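Side-chain contacts in DNA polymerase III, beta subunit (Eubacterium rectale, PDB 3T0P), which probably tethers DNA polymerases and other proteins to DNA and makes them processive, as a ring-shaped head-to-tail homodimer around the duplex: residues G174-I179 against N321-I326; P120-N125 against T232-L237; L4-A9 against N41-M46; T255-N260 against G290-R295. One frame throughout, in Å; residues are numbered along the deposited sequence.

Contact 1: G174-I179 against N321-I326; sequences GHRISI and NPKFFI
Arg176 reaches Phe324 because its CG stands between the backbone N and the carbonyl carbon (chi1 61°) before the chain runs extended to NE; Phe324 has its CG anti to the carbonyl carbon (chi1 -60°), which places the ring against the Arg176 side chain. The two side chains are nearly perpendicular. Arg176 CD lies over the ring, 3.9 Å from the Phe324 centroid, a CH-pi contact. Beyond it, Arg176 NE comes within 3.4 Å of Phe324 CD1, and the guanidinium and ring planes differ by 27°, so the overlap is tilted and off-centre. His175 adds its CB, 3.5 Å from Phe324 CE2; the two rings are nearly parallel but barely overlap. A water in the guanidinium plane accepts from Arg176 NH1 and donates to Phe324 O at 2.7 Å. Arg176 NH2 and Lys323 NZ approach to 3.5 Å as like charges, probably tolerated because Asp327 forms salt bridges with both residues and Asp173 with Arg176 NE. Asn321 OD1 caps the helix through Lys323 N. The contact thus sets the first turn of helix 322-329, in the C-terminal domain, against the start of strand 176-184, in the central domain; Phe324 also touches Ile361 of neighbouring strand 357-361, while Phe325 and Ile326 rest on helix 261-272.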
loop_
_atom_site.group_PDB
_atom_site.type_symbol
_atom_site.label_atom_id
_atom_site.label_comp_id
_atom_site.label_asym_id
_atom_site.label_seq_id
_atom_site.Cartn_x
_atom_site.Cartn_y
_atom_site.Cartn_z
ATOM N N GLY B 174 5.811 -6.044 29.021
ATOM C CA GLY B 174 5.621 -7.133 29.980
ATOM C C GLY B 174 6.165 -8.472 29.521
ATOM O O GLY B 174 6.312 -9.385 30.338
ATOM N N HIS B 175 6.480 -8.598 28.216
ATOM C CA HIS B 175 7.019 -9.798 27.574
ATOM C C HIS B 175 8.434 -9.602 27.053
ATOM O O HIS B 175 9.110 -10.580 26.745
ATOM C CB HIS B 175 6.124 -10.202 26.405
ATOM C CG HIS B 175 4.739 -10.531 26.835
ATOM N ND1 HIS B 175 3.691 -9.660 26.603
ATOM C CD2 HIS B 175 4.282 -11.599 27.525
ATOM C CE1 HIS B 175 2.625 -10.241 27.125
ATOM N NE2 HIS B 175 2.935 -11.406 27.699
ATOM N N ARG B 176 8.861 -8.348 26.897
ATOM C CA ARG B 176 10.169 -7.993 26.349
ATOM C C ARG B 176 10.561 -6.580 26.715
ATOM O O ARG B 176 9.704 -5.783 27.091
ATOM C CB ARG B 176 10.154 -8.123 24.824
ATOM C CG ARG B 176 9.153 -7.196 24.161
ATOM C CD ARG B 176 8.685 -7.815 22.908
ATOM N NE ARG B 176 7.476 -7.189 22.387
ATOM C CZ ARG B 176 7.311 -6.875 21.114
ATOM N NH1 ARG B 176 8.296 -7.059 20.249
ATOM N NH2 ARG B 176 6.172 -6.340 20.699
ATOM N N ILE B 177 11.854 -6.265 26.563
ATOM C CA ILE B 177 12.420 -4.957 26.845
ATOM C C ILE B 177 13.384 -4.620 25.716
ATOM O O ILE B 177 14.227 -5.439 25.343
ATOM C CB ILE B 177 13.096 -4.870 28.260
ATOM C CG1 ILE B 177 12.175 -5.400 29.400
ATOM C CG2 ILE B 177 13.573 -3.424 28.568
ATOM C CD1 ILE B 177 12.838 -5.443 30.831
ATOM N N SER B 178 13.232 -3.417 25.153
ATOM C CA SER B 178 14.125 -2.877 24.132
ATOM C C SER B 178 14.829 -1.677 24.710
ATOM O O SER B 178 14.167 -0.751 25.180
ATOM C CB SER B 178 13.358 -2.494 22.882
ATOM O OG SER B 178 12.670 -3.620 22.382
ATOM N N ILE B 179 16.159 -1.717 24.737
ATOM C CA ILE B 179 16.989 -0.641 25.285
ATOM C C ILE B 179 18.043 -0.240 24.269
ATOM O O ILE B 179 18.830 -1.076 23.817
ATOM C CB ILE B 179 17.670 -1.013 26.643
ATOM C CG1 ILE B 179 16.683 -1.660 27.627
ATOM C CG2 ILE B 179 18.362 0.212 27.275
ATOM C CD1 ILE B 179 17.337 -2.404 28.777
ATOM N N ASN B 321 7.946 -16.623 21.377
ATOM C CA ASN B 321 6.984 -16.047 20.431
ATOM C C ASN B 321 7.837 -15.511 19.275
ATOM O O ASN B 321 8.700 -14.649 19.514
ATOM C CB ASN B 321 6.158 -14.957 21.094
ATOM C CG ASN B 321 5.089 -14.343 20.231
ATOM O OD1 ASN B 321 5.109 -14.390 18.989
ATOM N ND2 ASN B 321 4.120 -13.739 20.884
ATOM N N PRO B 322 7.683 -16.073 18.047
ATOM C CA PRO B 322 8.546 -15.641 16.924
ATOM C C PRO B 322 8.531 -14.128 16.664
ATOM O O PRO B 322 9.590 -13.556 16.335
ATOM C CB PRO B 322 8.000 -16.413 15.709
ATOM C CG PRO B 322 6.776 -17.101 16.156
ATOM C CD PRO B 322 6.731 -17.130 17.637
ATOM N N LYS B 323 7.363 -13.481 16.865
ATOM C CA LYS B 323 7.155 -12.039 16.647
ATOM C C LYS B 323 8.201 -11.157 17.388
ATOM O O LYS B 323 8.752 -10.225 16.795
ATOM C CB LYS B 323 5.743 -11.644 17.092
ATOM C CG LYS B 323 5.394 -10.168 16.898
ATOM C CD LYS B 323 4.157 -9.764 17.713
ATOM C CE LYS B 323 3.683 -8.378 17.352
ATOM N NZ LYS B 323 4.674 -7.321 17.700
ATOM N N PHE B 324 8.483 -11.487 18.653
ATOM C CA PHE B 324 9.420 -10.758 19.510
ATOM C C PHE B 324 10.862 -10.774 18.948
ATOM O O PHE B 324 11.565 -9.769 19.002
ATOM C CB PHE B 324 9.380 -11.325 20.933
ATOM C CG PHE B 324 8.024 -11.250 21.625
ATOM C CD1 PHE B 324 7.036 -10.373 21.178
ATOM C CD2 PHE B 324 7.741 -12.054 22.726
ATOM C CE1 PHE B 324 5.791 -10.302 21.820
ATOM C CE2 PHE B 324 6.494 -11.986 23.363
ATOM C CZ PHE B 324 5.536 -11.096 22.915
ATOM N N PHE B 325 11.275 -11.894 18.372
ATOM C CA PHE B 325 12.594 -12.006 17.785
ATOM C C PHE B 325 12.655 -11.260 16.458
ATOM O O PHE B 325 13.643 -10.573 16.197
ATOM C CB PHE B 325 12.952 -13.484 17.599
ATOM C CG PHE B 325 13.906 -13.969 18.657
ATOM C CD1 PHE B 325 15.280 -13.801 18.509
ATOM C CD2 PHE B 325 13.434 -14.533 19.836
ATOM C CE1 PHE B 325 16.159 -14.203 19.516
ATOM C CE2 PHE B 325 14.316 -14.921 20.846
ATOM C CZ PHE B 325 15.669 -14.779 20.668
ATOM N N ILE B 326 11.626 -11.412 15.618
ATOM C CA ILE B 326 11.526 -10.755 14.320
ATOM C C ILE B 326 11.566 -9.224 14.540
ATOM O O ILE B 326 12.406 -8.549 13.941
ATOM C CB ILE B 326 10.265 -11.204 13.554
ATOM C CG1 ILE B 326 10.426 -12.631 13.019
ATOM C CG2 ILE B 326 9.956 -10.244 12.400
ATOM C CD1 ILE B 326 9.121 -13.355 12.693
HETATM O O HOH W 1 11.263 -7.988 20.966
#

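Contact 2: P120-N125 against T232-L237; sequences PYVERN and TVVSRL. With EDO (1,2-ethanediol), chain X.
Across the segments the edge of the Arg124 guanidinium meets a methyl group: Thr232 CG2 lies in its plane, 3.6 Å from Arg124 NH2. Arg124 was modelled in two conformers, so this approach describes one of them and is to be read with caution. In that conformer Arg124 NH2 also forms a salt bridge with Glu227, and Arg124 NH1 makes a weak hydrogen bond back to Val122 O. Thr232 divides its branches: CG2, anti to the backbone N, faces the arginine, while OG1 shares a hydrogen bond of 3.2 Å with O1 of an ethanediol probably left from crystallisation. The apolar half of the contact is a single tip-to-tip meeting, Val122 CG2 with Val234 CG1 at 3.9 Å. No hydrogen bond joins the segments, and 120-125 has no regular secondary structure, so a loop rests on a strand rather than pairing with it. That loop runs from strand 104-109 to strand 127-131, and so carries the chain from the N-terminal to the central domain. Strand 231-236, which the loop touches, is bonded between strands 52-58 and 223-228, where one antiparallel sheet continues across both domains; Val122 also touches Thr220 of strand 214-220.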
loop_
_atom_site.group_PDB
_atom_site.type_symbol
_atom_site.label_atom_id
_atom_site.label_comp_id
_atom_site.label_asym_id
_atom_site.label_seq_id
_atom_site.Cartn_x
_atom_site.Cartn_y
_atom_site.Cartn_z
ATOM N N PRO B 120 0.155 24.834 24.848
ATOM C CA PRO B 120 0.573 25.678 25.980
ATOM C C PRO B 120 1.998 26.198 25.831
ATOM O O PRO B 120 2.807 25.614 25.098
ATOM C CB PRO B 120 0.480 24.727 27.175
ATOM C CG PRO B 120 0.665 23.368 26.584
ATOM C CD PRO B 120 -0.037 23.431 25.271
ATOM N N TYR B 121 2.298 27.297 26.529
ATOM C CA TYR B 121 3.648 27.819 26.602
ATOM C C TYR B 121 4.465 26.835 27.450
ATOM O O TYR B 121 3.982 26.354 28.486
ATOM C CB TYR B 121 3.661 29.230 27.226
ATOM C CG TYR B 121 5.034 29.665 27.695
ATOM C CD1 TYR B 121 5.971 30.176 26.800
ATOM C CD2 TYR B 121 5.417 29.509 29.024
ATOM C CE1 TYR B 121 7.249 30.541 27.220
ATOM C CE2 TYR B 121 6.692 29.875 29.457
ATOM C CZ TYR B 121 7.600 30.405 28.554
ATOM O OH TYR B 121 8.858 30.769 28.976
ATOM N N VAL B 122 5.676 26.505 26.990
ATOM C CA VAL B 122 6.568 25.586 27.701
ATOM C C VAL B 122 7.892 26.310 27.853
ATOM O O VAL B 122 8.483 26.726 26.845
ATOM C CB VAL B 122 6.732 24.189 27.020
ATOM C CG1 VAL B 122 7.614 23.267 27.858
ATOM C CG2 VAL B 122 5.384 23.529 26.756
ATOM N N GLU B 123 8.347 26.479 29.101
ATOM C CA GLU B 123 9.614 27.152 29.359
ATOM C C GLU B 123 10.768 26.322 28.799
ATOM O O GLU B 123 10.833 25.116 29.017
ATOM C CB GLU B 123 9.822 27.466 30.845
ATOM C CG GLU B 123 10.845 28.578 31.029
ATOM C CD GLU B 123 11.010 29.131 32.430
ATOM O OE1 GLU B 123 10.183 29.982 32.832
ATOM O OE2 GLU B 123 12.011 28.777 33.093
ATOM N N ARG B 124 11.642 26.971 28.024
ATOM C CA ARG B 124 12.785 26.328 27.397
ATOM C C ARG B 124 14.013 26.511 28.262
ATOM O O ARG B 124 14.594 27.599 28.312
ATOM C CB ARG B 124 13.012 26.879 25.985
ATOM C CG ARG B 124 12.114 26.236 24.947
ATOM C CD ARG B 124 11.818 27.194 23.810
ATOM N NE ARG B 124 11.138 26.548 22.684
ATOM C CZ ARG B 124 9.842 26.246 22.648
ATOM N NH1 ARG B 124 9.066 26.483 23.700
ATOM N NH2 ARG B 124 9.314 25.689 21.568
ATOM N N ASN B 125 14.387 25.446 28.973
ATOM C CA ASN B 125 15.551 25.461 29.823
ATOM C C ASN B 125 16.692 24.856 29.026
ATOM O O ASN B 125 17.058 25.383 27.963
ATOM C CB ASN B 125 15.267 24.731 31.151
ATOM C CG ASN B 125 14.101 25.321 31.920
ATOM O OD1 ASN B 125 13.948 26.552 32.035
ATOM N ND2 ASN B 125 13.238 24.449 32.436
ATOM N N THR B 232 7.488 22.757 15.451
ATOM C CA THR B 232 7.543 22.561 16.895
ATOM C C THR B 232 6.521 21.495 17.237
ATOM O O THR B 232 5.354 21.590 16.862
ATOM C CB THR B 232 7.308 23.873 17.656
ATOM O OG1 THR B 232 8.254 24.831 17.200
ATOM C CG2 THR B 232 7.489 23.716 19.153
ATOM N N VAL B 233 6.976 20.464 17.906
ATOM C CA VAL B 233 6.149 19.385 18.396
ATOM C C VAL B 233 6.179 19.499 19.888
ATOM O O VAL B 233 7.270 19.605 20.467
ATOM C CB VAL B 233 6.614 18.007 17.890
ATOM C CG1 VAL B 233 5.838 16.899 18.573
ATOM C CG2 VAL B 233 6.473 17.901 16.373
ATOM N N VAL B 234 4.985 19.562 20.514
ATOM C CA VAL B 234 4.840 19.627 21.967
ATOM C C VAL B 234 3.999 18.441 22.458
ATOM O O VAL B 234 2.926 18.180 21.927
ATOM C CB VAL B 234 4.258 20.975 22.425
ATOM C CG1 VAL B 234 4.181 21.036 23.958
ATOM C CG2 VAL B 234 5.089 22.132 21.879
ATOM N N SER B 235 4.488 17.724 23.460
ATOM C CA SER B 235 3.768 16.574 23.977
ATOM C C SER B 235 3.768 16.547 25.471
ATOM O O SER B 235 4.770 16.889 26.104
ATOM C CB SER B 235 4.378 15.282 23.442
ATOM O OG SER B 235 3.810 14.108 24.003
ATOM N N ARG B 236 2.635 16.109 26.058
ATOM C CA ARG B 236 2.526 15.852 27.493
ATOM C C ARG B 236 3.391 14.642 27.810
ATOM O O ARG B 236 3.675 13.864 26.913
ATOM C CB ARG B 236 1.083 15.571 27.886
ATOM C CG ARG B 236 0.137 16.777 27.875
ATOM C CD ARG B 236 -1.127 16.529 28.712
ATOM N NE ARG B 236 -1.639 15.155 28.585
ATOM C CZ ARG B 236 -2.842 14.827 28.114
ATOM N NH1 ARG B 236 -3.705 15.772 27.753
ATOM N NH2 ARG B 236 -3.199 13.551 28.022
ATOM N N LEU B 237 3.852 14.498 29.046
ATOM C CA LEU B 237 4.646 13.353 29.457
ATOM C C LEU B 237 3.785 12.436 30.327
ATOM O O LEU B 237 2.805 12.894 30.900
ATOM C CB LEU B 237 5.889 13.831 30.238
ATOM C CG LEU B 237 6.933 14.598 29.441
ATOM C CD1 LEU B 237 7.926 15.237 30.376
ATOM C CD2 LEU B 237 7.638 13.694 28.413
HETATM C C1 EDO X . 8.613 27.872 15.032
HETATM O O1 EDO X . 9.010 26.541 14.655
HETATM C C2 EDO X . 7.259 27.858 15.741
HETATM O O2 EDO X . 6.371 26.938 15.093
#

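Contact 3: L4-A9 against N41-M46; sequences LICSKA and NEIKLM. With EDO (1,2-ethanediol), chain C.
Leu4 and Ile43 have the closest CA atoms of the two segments, yet these are 8.4 Å apart, a spacing that fits facing layers and not paired strands. The layers are two antiparallel sheets in the N-terminal domain, the second continuing into the central domain, in the beta-sheet fold of the DNA-encircling ring: strand 3-7 belongs to the first, strand 43-48 to the second. No hydrogen bond joins the segments, and all three touching residues are buried. Ile43 carries its side of the contact with two branches. Its CG1 is anti to the carbonyl carbon (chi1 -59°), which sends CD1 toward the cysteine, whereas CG2 turns to the leucine. The Leu4 and Ile43 side chains run antiparallel alongside one another, and Leu4 has a first torsion of -27°, well off a staggered value, as it brings CD1 to 4.2 Å from Ile43 CG2. Ile62 of strand 61-64 touches both, and Ile36 and Ala38 of strand 33-38 pack on Leu4. Ile5 points away, and its carbonyl O receives a weak hydrogen bond from an ethanediol probably left from crystallisation. The closer apolar meeting is that of Cys6 SG with Ile43 CD1, at 3.6 Å.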
loop_
_atom_site.group_PDB
_atom_site.type_symbol
_atom_site.label_atom_id
_atom_site.label_comp_id
_atom_site.label_asym_id
_atom_site.label_seq_id
_atom_site.Cartn_x
_atom_site.Cartn_y
_atom_site.Cartn_z
ATOM N N LEU B 4 -4.941 35.798 3.402
ATOM C CA LEU B 4 -3.535 35.411 3.229
ATOM C C LEU B 4 -3.252 34.958 1.840
ATOM O O LEU B 4 -4.155 34.457 1.186
ATOM C CB LEU B 4 -3.115 34.247 4.164
ATOM C CG LEU B 4 -3.816 34.045 5.468
ATOM C CD1 LEU B 4 -3.492 32.694 6.019
ATOM C CD2 LEU B 4 -3.432 35.133 6.445
ATOM N N ILE B 5 -1.964 35.019 1.429
ATOM C CA ILE B 5 -1.445 34.504 0.157
ATOM C C ILE B 5 -0.229 33.635 0.486
ATOM O O ILE B 5 0.707 34.126 1.103
ATOM C CB ILE B 5 -1.116 35.602 -0.884
ATOM C CG1 ILE B 5 -2.205 36.700 -0.935
ATOM C CG2 ILE B 5 -0.942 34.961 -2.275
ATOM C CD1 ILE B 5 -1.754 38.027 -1.472
ATOM N N CYS B 6 -0.251 32.357 0.107
ATOM C CA CYS B 6 0.820 31.380 0.359
ATOM C C CYS B 6 1.120 30.616 -0.878
ATOM O O CYS B 6 0.183 30.263 -1.577
ATOM C CB CYS B 6 0.413 30.404 1.460
ATOM S SG CYS B 6 0.183 31.152 3.078
ATOM N N SER B 7 2.379 30.171 -1.054
ATOM C CA SER B 7 2.697 29.256 -2.144
ATOM C C SER B 7 2.062 27.932 -1.781
ATOM O O SER B 7 2.044 27.599 -0.608
ATOM C CB SER B 7 4.203 29.121 -2.361
ATOM O OG SER B 7 4.750 27.988 -1.703
ATOM N N LYS B 8 1.492 27.217 -2.759
ATOM C CA LYS B 8 0.824 25.942 -2.531
ATOM C C LYS B 8 1.780 24.925 -1.884
ATOM O O LYS B 8 1.353 24.180 -1.006
ATOM C CB LYS B 8 0.242 25.392 -3.859
ATOM C CG LYS B 8 -0.443 24.016 -3.775
ATOM C CD LYS B 8 0.532 22.876 -4.097
ATOM C CE LYS B 8 -0.065 21.497 -4.107
ATOM N NZ LYS B 8 -0.740 21.180 -5.396
ATOM N N ALA B 9 3.054 24.877 -2.331
ATOM C CA ALA B 9 4.034 23.896 -1.841
ATOM C C ALA B 9 4.325 24.114 -0.365
ATOM O O ALA B 9 4.408 23.153 0.384
ATOM C CB ALA B 9 5.317 23.971 -2.651
ATOM N N ASN B 41 2.591 38.441 12.972
ATOM C CA ASN B 41 3.381 38.686 11.764
ATOM C C ASN B 41 3.823 37.383 11.098
ATOM O O ASN B 41 4.623 37.412 10.164
ATOM C CB ASN B 41 4.607 39.544 12.093
ATOM C CG ASN B 41 4.257 40.946 12.514
ATOM O OD1 ASN B 41 3.600 41.698 11.785
ATOM N ND2 ASN B 41 4.696 41.332 13.703
ATOM N N GLU B 42 3.324 36.243 11.582
ATOM C CA GLU B 42 3.671 34.938 11.024
ATOM C C GLU B 42 2.424 34.141 10.698
ATOM O O GLU B 42 1.414 34.259 11.400
ATOM C CB GLU B 42 4.531 34.115 12.007
ATOM C CG GLU B 42 5.759 34.809 12.558
ATOM C CD GLU B 42 6.415 34.034 13.685
ATOM O OE1 GLU B 42 7.079 33.020 13.387
ATOM O OE2 GLU B 42 6.267 34.438 14.863
ATOM N N ILE B 43 2.500 33.298 9.673
ATOM C CA ILE B 43 1.399 32.392 9.350
ATOM C C ILE B 43 1.734 31.100 10.040
ATOM O O ILE B 43 2.724 30.441 9.715
ATOM C CB ILE B 43 1.114 32.210 7.846
ATOM C CG1 ILE B 43 0.764 33.560 7.188
ATOM C CG2 ILE B 43 0.004 31.143 7.634
ATOM C CD1 ILE B 43 0.931 33.578 5.667
ATOM N N LYS B 44 0.914 30.754 11.011
ATOM C CA LYS B 44 1.113 29.583 11.839
ATOM C C LYS B 44 -0.008 28.584 11.613
ATOM O O LYS B 44 -1.174 28.959 11.715
ATOM C CB LYS B 44 1.139 30.046 13.314
ATOM C CG LYS B 44 2.167 29.399 14.220
ATOM C CD LYS B 44 2.501 30.308 15.438
ATOM C CE LYS B 44 1.816 29.879 16.728
ATOM N NZ LYS B 44 1.783 30.941 17.792
ATOM N N LEU B 45 0.336 27.321 11.300
ATOM C CA LEU B 45 -0.623 26.226 11.222
ATOM C C LEU B 45 -0.515 25.468 12.499
ATOM O O LEU B 45 0.594 25.280 12.981
ATOM C CB LEU B 45 -0.388 25.290 10.043
ATOM C CG LEU B 45 -0.635 25.823 8.654
ATOM C CD1 LEU B 45 -0.503 24.712 7.644
ATOM C CD2 LEU B 45 -1.992 26.507 8.530
HETATM N N MSE B 46 -1.629 24.993 13.042
HETATM C CA MSE B 46 -1.600 24.292 14.324
HETATM C C MSE B 46 -2.654 23.199 14.403
HETATM O O MSE B 46 -3.784 23.393 13.957
HETATM C CB MSE B 46 -1.835 25.320 15.440
HETATM C CG MSE B 46 -1.477 24.835 16.831
HETATM SE SE MSE B 46 -1.762 26.250 18.229
HETATM C CE MSE B 46 -1.031 27.818 17.282
HETATM C C1 EDO C . 4.444 33.879 -1.357
HETATM O O1 EDO C . 3.088 33.445 -1.192
HETATM C C2 EDO C . 4.490 34.956 -2.435
HETATM O O2 EDO C . 3.423 35.890 -2.218
#

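Contact 4: T255-N260 against G290-R295; sequences TKVRIN and GNMELR
Two antiparallel sheets face each other within the C-terminal domain, one of them shared with the central domain, in the paired-sheet architecture of the sliding-ring family: strand 255-260 lies in the shared sheet and strand 291-297 in the other. The separation of 8.8 Å between Ile259 CA and Met292 CA, with no hydrogen bond across the segments, identifies side-chain packing between layers. Met292, present as selenomethionine, supplies that whole side of the contact. Its chain leaves the backbone extended, with CG anti to the backbone N, and then bends at chi3 (-71°), which folds the terminal methyl round so that CE meets both partners. Val257 and Ile259, two residues apart on one strand, offer CG1 and CD1 respectively, and each crosses the Met292 side chain almost squarely. Val257 CG1 is 4.0 Å from Met292 CE. All three residues are buried. Ile287 of strand 283-288 packs on both Val257 and Met292, while Ile309 touches all three, adding apolar neighbours to the Met292 side chain. On the isoleucine, CG1 is anti to the backbone N and the chain continues extended, bringing Ile259 CD1 to 3.8 Å from Met292 SE and 3.9 Å from Met292 CE.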
loop_
_atom_site.group_PDB
_atom_site.type_symbol
_atom_site.label_atom_id
_atom_site.label_comp_id
_atom_site.label_asym_id
_atom_site.label_seq_id
_atom_site.Cartn_x
_atom_site.Cartn_y
_atom_site.Cartn_z
ATOM N N THR B 255 24.695 -19.857 28.855
ATOM C CA THR B 255 24.847 -20.123 27.425
ATOM C C THR B 255 25.041 -18.813 26.672
ATOM O O THR B 255 24.298 -17.858 26.895
ATOM C CB THR B 255 23.595 -20.875 26.884
ATOM O OG1 THR B 255 23.247 -21.970 27.750
ATOM C CG2 THR B 255 23.757 -21.352 25.429
ATOM N N LYS B 256 26.018 -18.782 25.756
ATOM C CA LYS B 256 26.258 -17.646 24.876
ATOM C C LYS B 256 26.295 -18.166 23.448
ATOM O O LYS B 256 27.016 -19.120 23.157
ATOM C CB LYS B 256 27.553 -16.904 25.238
ATOM C CG LYS B 256 27.808 -15.684 24.356
ATOM C CD LYS B 256 29.211 -15.157 24.509
ATOM C CE LYS B 256 29.484 -14.043 23.536
ATOM N NZ LYS B 256 30.779 -13.385 23.825
ATOM N N VAL B 257 25.505 -17.560 22.564
ATOM C CA VAL B 257 25.411 -17.982 21.164
ATOM C C VAL B 257 25.805 -16.837 20.243
ATOM O O VAL B 257 25.264 -15.741 20.347
ATOM C CB VAL B 257 23.976 -18.523 20.829
ATOM C CG1 VAL B 257 23.808 -18.810 19.346
ATOM C CG2 VAL B 257 23.659 -19.770 21.651
ATOM N N ARG B 258 26.734 -17.101 19.336
ATOM C CA ARG B 258 27.095 -16.145 18.302
ATOM C C ARG B 258 26.457 -16.712 17.038
ATOM O O ARG B 258 26.716 -17.869 16.713
ATOM C CB ARG B 258 28.635 -15.979 18.203
ATOM C CG ARG B 258 29.110 -14.925 17.189
ATOM C CD ARG B 258 29.465 -13.605 17.840
ATOM N NE ARG B 258 29.708 -12.546 16.855
ATOM C CZ ARG B 258 30.090 -11.307 17.152
ATOM N NH1 ARG B 258 30.286 -10.950 18.415
ATOM N NH2 ARG B 258 30.292 -10.418 16.189
ATOM N N ILE B 259 25.570 -15.929 16.371
ATOM C CA ILE B 259 24.836 -16.365 15.199
ATOM C C ILE B 259 24.721 -15.215 14.207
ATOM O O ILE B 259 24.611 -14.057 14.609
ATOM C CB ILE B 259 23.423 -16.881 15.651
ATOM C CG1 ILE B 259 22.595 -17.537 14.494
ATOM C CG2 ILE B 259 22.600 -15.794 16.410
ATOM C CD1 ILE B 259 21.371 -18.296 14.965
ATOM N N ASN B 260 24.697 -15.537 12.914
ATOM C CA ASN B 260 24.499 -14.558 11.859
ATOM C C ASN B 260 23.056 -14.007 11.986
ATOM O O ASN B 260 22.094 -14.776 12.017
ATOM C CB ASN B 260 24.771 -15.217 10.498
ATOM C CG ASN B 260 24.513 -14.292 9.334
ATOM O OD1 ASN B 260 23.380 -14.075 8.926
ATOM N ND2 ASN B 260 25.550 -13.678 8.816
ATOM N N GLY B 290 27.994 -25.857 17.969
ATOM C CA GLY B 290 28.027 -25.511 16.553
ATOM C C GLY B 290 26.713 -25.460 15.797
ATOM O O GLY B 290 26.725 -25.174 14.600
ATOM N N ASN B 291 25.571 -25.733 16.469
ATOM C CA ASN B 291 24.284 -25.776 15.791
ATOM C C ASN B 291 23.109 -25.294 16.614
ATOM O O ASN B 291 22.961 -25.616 17.782
ATOM C CB ASN B 291 23.972 -27.222 15.329
ATOM C CG ASN B 291 22.835 -27.295 14.337
ATOM O OD1 ASN B 291 22.986 -26.953 13.161
ATOM N ND2 ASN B 291 21.657 -27.670 14.802
HETATM N N MSE B 292 22.215 -24.581 15.936
HETATM C CA MSE B 292 20.914 -24.194 16.436
HETATM C C MSE B 292 19.870 -24.828 15.525
HETATM O O MSE B 292 19.864 -24.586 14.310
HETATM C CB MSE B 292 20.718 -22.676 16.515
HETATM C CG MSE B 292 19.333 -22.335 17.008
HETATM SE SE MSE B 292 18.845 -20.448 16.894
HETATM C CE MSE B 292 20.021 -19.719 18.330
ATOM N N GLU B 293 18.999 -25.635 16.116
ATOM C CA GLU B 293 17.870 -26.228 15.423
ATOM C C GLU B 293 16.594 -25.497 15.841
ATOM O O GLU B 293 16.311 -25.387 17.040
ATOM C CB GLU B 293 17.765 -27.721 15.733
ATOM C CG GLU B 293 16.616 -28.345 14.963
ATOM C CD GLU B 293 16.356 -29.800 15.279
ATOM O OE1 GLU B 293 16.042 -30.118 16.450
ATOM O OE2 GLU B 293 16.472 -30.627 14.347
ATOM N N LEU B 294 15.830 -25.017 14.855
ATOM C CA LEU B 294 14.565 -24.315 15.036
ATOM C C LEU B 294 13.428 -25.128 14.472
ATOM O O LEU B 294 13.518 -25.633 13.356
ATOM C CB LEU B 294 14.596 -22.925 14.376
ATOM C CG LEU B 294 15.647 -21.981 14.925
ATOM C CD1 LEU B 294 16.893 -22.022 14.049
ATOM C CD2 LEU B 294 15.122 -20.579 14.991
ATOM N N ARG B 295 12.364 -25.268 15.258
ATOM C CA ARG B 295 11.161 -26.003 14.854
ATOM C C ARG B 295 9.897 -25.247 15.188
ATOM O O ARG B 295 9.824 -24.528 16.208
ATOM C CB ARG B 295 11.062 -27.376 15.539
ATOM C CG ARG B 295 12.195 -28.327 15.247
ATOM C CD ARG B 295 12.103 -29.608 16.058
ATOM N NE ARG B 295 12.130 -29.354 17.501
ATOM C CZ ARG B 295 12.247 -30.300 18.426
ATOM N NH1 ARG B 295 12.378 -31.573 18.071
ATOM N NH2 ARG B 295 12.250 -29.980 19.715
#

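Contacts 3 and 4 are counterparts on opposite sides of the chain's centre, their own centres 57 Å apart: each packs the first strand of its domain on the third, counted along the chain, across two facing sheets. Contacts 1 and 2 lie instead at the joins with the central domain, 32 Å apart between centres and likewise on opposite sides of the chain's centre. Each domain join has an interior contact beside it: contacts 1 and 4 reach the same nine-stranded sheet with nearest atoms about 7 Å apart, as contacts 2 and 3 reach the eight-stranded one, also at about 7 Å. The bound ethanediols, at contacts 2 and 3, are probably from the crystallisation liquor.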